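Local coordinates for protein Csc2 (Thermofilum pendens, PDB 4TXD) that probably binds CRISPR RNA as the Cas7-family backbone subunit of a type I-D interference complex, and carries a bound zinc ion, at residues V56-A61 / E281-K286. Sequence-based numbering, arbitrary orientation. Where two conformers were deposited one is given.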
loop_
_atom_site.group_PDB
_atom_site.type_symbol
_atom_site.label_atom_id
_atom_site.label_comp_id
_atom_site.label_asym_id
_atom_site.label_seq_id
_atom_site.Cartn_x
_atom_site.Cartn_y
_atom_site.Cartn_z
ATOM N N VAL A 56 -8.369 8.306 -0.446
ATOM C CA VAL A 56 -7.741 9.438 0.242
ATOM C C VAL A 56 -7.721 9.137 1.720
ATOM O O VAL A 56 -8.716 8.653 2.282
ATOM C CB VAL A 56 -8.479 10.769 -0.032
ATOM C CG1 VAL A 56 -7.927 11.907 0.841
ATOM C CG2 VAL A 56 -8.360 11.141 -1.497
ATOM N N PHE A 57 -6.585 9.407 2.354
ATOM C CA PHE A 57 -6.382 9.036 3.728
ATOM C C PHE A 57 -5.514 10.045 4.472
ATOM O O PHE A 57 -4.873 10.910 3.865
ATOM C CB PHE A 57 -5.766 7.621 3.818
ATOM C CG PHE A 57 -4.430 7.473 3.108
ATOM C CD1 PHE A 57 -4.368 7.209 1.739
ATOM C CD2 PHE A 57 -3.243 7.556 3.824
ATOM C CE1 PHE A 57 -3.126 7.064 1.092
ATOM C CE2 PHE A 57 -1.997 7.412 3.189
ATOM C CZ PHE A 57 -1.945 7.160 1.819
ATOM N N LEU A 58 -5.509 9.929 5.784
ATOM C CA LEU A 58 -4.685 10.736 6.646
ATOM C C LEU A 58 -3.672 9.883 7.368
ATOM O O LEU A 58 -3.970 8.818 7.784
ATOM C CB LEU A 58 -5.531 11.449 7.692
ATOM C CG LEU A 58 -6.540 12.471 7.229
ATOM C CD1 LEU A 58 -7.271 13.105 8.393
ATOM C CD2 LEU A 58 -5.911 13.497 6.324
ATOM N N VAL A 59 -2.473 10.404 7.522
ATOM C CA VAL A 59 -1.462 9.800 8.362
ATOM C C VAL A 59 -1.100 10.776 9.481
ATOM O O VAL A 59 -0.655 11.894 9.216
ATOM C CB VAL A 59 -0.186 9.451 7.569
ATOM C CG1 VAL A 59 0.823 8.741 8.476
ATOM C CG2 VAL A 59 -0.540 8.596 6.352
ATOM N N ARG A 60 -1.298 10.374 10.728
ATOM C CA ARG A 60 -0.947 11.259 11.829
ATOM C C ARG A 60 0.167 10.693 12.702
ATOM O O ARG A 60 0.119 9.550 13.164
ATOM C CB ARG A 60 -2.176 11.572 12.686
ATOM C CG ARG A 60 -1.946 12.765 13.597
ATOM C CD ARG A 60 -3.141 13.084 14.447
ATOM N NE ARG A 60 -2.993 14.411 15.035
ATOM C CZ ARG A 60 -3.778 14.887 15.991
ATOM N NH1 ARG A 60 -4.754 14.131 16.466
ATOM N NH2 ARG A 60 -3.587 16.112 16.470
ATOM N N ALA A 61 1.178 11.522 12.927
ATOM C CA ALA A 61 2.287 11.190 13.803
ATOM C C ALA A 61 1.853 11.127 15.280
ATOM O O ALA A 61 1.450 12.141 15.853
ATOM C CB ALA A 61 3.402 12.218 13.624
ATOM N N GLU A 281 -6.014 6.986 8.902
ATOM C CA GLU A 281 -7.463 6.918 8.733
ATOM C C GLU A 281 -7.851 7.031 7.273
ATOM O O GLU A 281 -7.447 7.975 6.595
ATOM C CB GLU A 281 -8.158 8.033 9.507
ATOM C CG GLU A 281 -7.754 8.163 10.944
ATOM C CD GLU A 281 -8.216 9.486 11.507
ATOM O OE1 GLU A 281 -7.413 10.447 11.513
ATOM O OE2 GLU A 281 -9.394 9.565 11.913
ATOM N N ILE A 282 -8.649 6.079 6.789
ATOM C CA ILE A 282 -9.210 6.183 5.441
ATOM C C ILE A 282 -10.393 7.149 5.501
ATOM O O ILE A 282 -11.274 6.993 6.350
ATOM C CB ILE A 282 -9.691 4.811 4.887
ATOM C CG1 ILE A 282 -8.639 3.720 5.121
ATOM C CG2 ILE A 282 -10.104 4.933 3.419
ATOM C CD1 ILE A 282 -7.358 3.915 4.328
ATOM N N LEU A 283 -10.427 8.125 4.619
ATOM C CA LEU A 283 -11.507 9.076 4.590
ATOM C C LEU A 283 -12.527 8.850 3.492
ATOM O O LEU A 283 -13.663 9.192 3.636
ATOM C CB LEU A 283 -10.989 10.488 4.478
ATOM C CG LEU A 283 -10.104 10.963 5.612
ATOM C CD1 LEU A 283 -9.803 12.416 5.428
ATOM C CD2 LEU A 283 -10.744 10.723 6.943
ATOM N N GLY A 284 -12.104 8.297 2.383
ATOM C CA GLY A 284 -13.024 8.180 1.267
ATOM C C GLY A 284 -12.462 7.487 0.050
ATOM O O GLY A 284 -11.241 7.449 -0.152
ATOM N N VAL A 285 -13.359 6.932 -0.758
ATOM C CA VAL A 285 -12.978 6.311 -2.025
ATOM C C VAL A 285 -13.837 6.833 -3.173
ATOM O O VAL A 285 -14.939 7.331 -2.964
ATOM C CB VAL A 285 -13.101 4.770 -1.977
ATOM C CG1 VAL A 285 -12.190 4.190 -0.913
ATOM C CG2 VAL A 285 -14.557 4.358 -1.730
ATOM N N LYS A 286 -13.319 6.728 -4.389
ATOM C CA LYS A 286 -14.071 7.095 -5.576
ATOM C C LYS A 286 -13.578 6.302 -6.781
ATOM O O LYS A 286 -12.380 6.261 -7.057
ATOM C CB LYS A 286 -13.959 8.591 -5.862
ATOM C CG LYS A 286 -14.910 9.057 -6.949
ATOM C CD LYS A 286 -14.669 10.493 -7.356
ATOM C CE LYS A 286 -15.644 10.910 -8.446
ATOM N NZ LYS A 286 -15.495 12.344 -8.806
#
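Val56 is met by two successive residues of the opposite strand, Leu283 and Gly284, and this two-against-one pairing identifies a classic beta bulge between antiparallel strands 52-61 and 277-288, neighbours in the RRM-like sheet of this Cas7 protein. The evidence lies in the carbonyl of Val56: its O accepts a bond of 2.9 Å from Leu283 N in the carbonyl plane, while Gly284 N reaches the same oxygen only weakly, at 3.4 Å. Val56 N, in return, donates to Gly284 O nearly straight, with an N-H...O angle of 169°. Beyond the bulge the ladder is regular, for Leu58 and Glu281 form a hydrogen-bonded pair joined by two reciprocal backbone bonds.

The psi of -30° at Leu283 marks the kink that brings its side chain onto the same side as Leu58. There CD1 of Leu283 touches CG of Leu58 at 3.7 Å, the two branched chains crossing at a slant. Both have CG anti to the carbonyl carbon and a nearly straight chi2, and both rest on Leu314 of helix 307-321. Glu281 lies beside this pair: in the given conformer its extended side chain brings OE1 within 4.1 Å of Leu58 CD1. There OE1 hydrogen-bonds Tyr307 of the same helix, and OE2 forms a salt bridge with Arg279, two residues back on its own strand.

On the other face Phe57 has CG between the backbone N and the carbonyl carbon (chi1 59°), which leads the ring away from strand 277-288; its CB lies 3.3 Å from Glu281 O and also meets CD1 of Ile282, at 4.1 Å. Val59 CG2 sits at the ring edge, in plane. The chemistry thus implies a junction held by backbone bonds, whose bulge adds Leu283 to Leu58 in the helix-facing apolar layer.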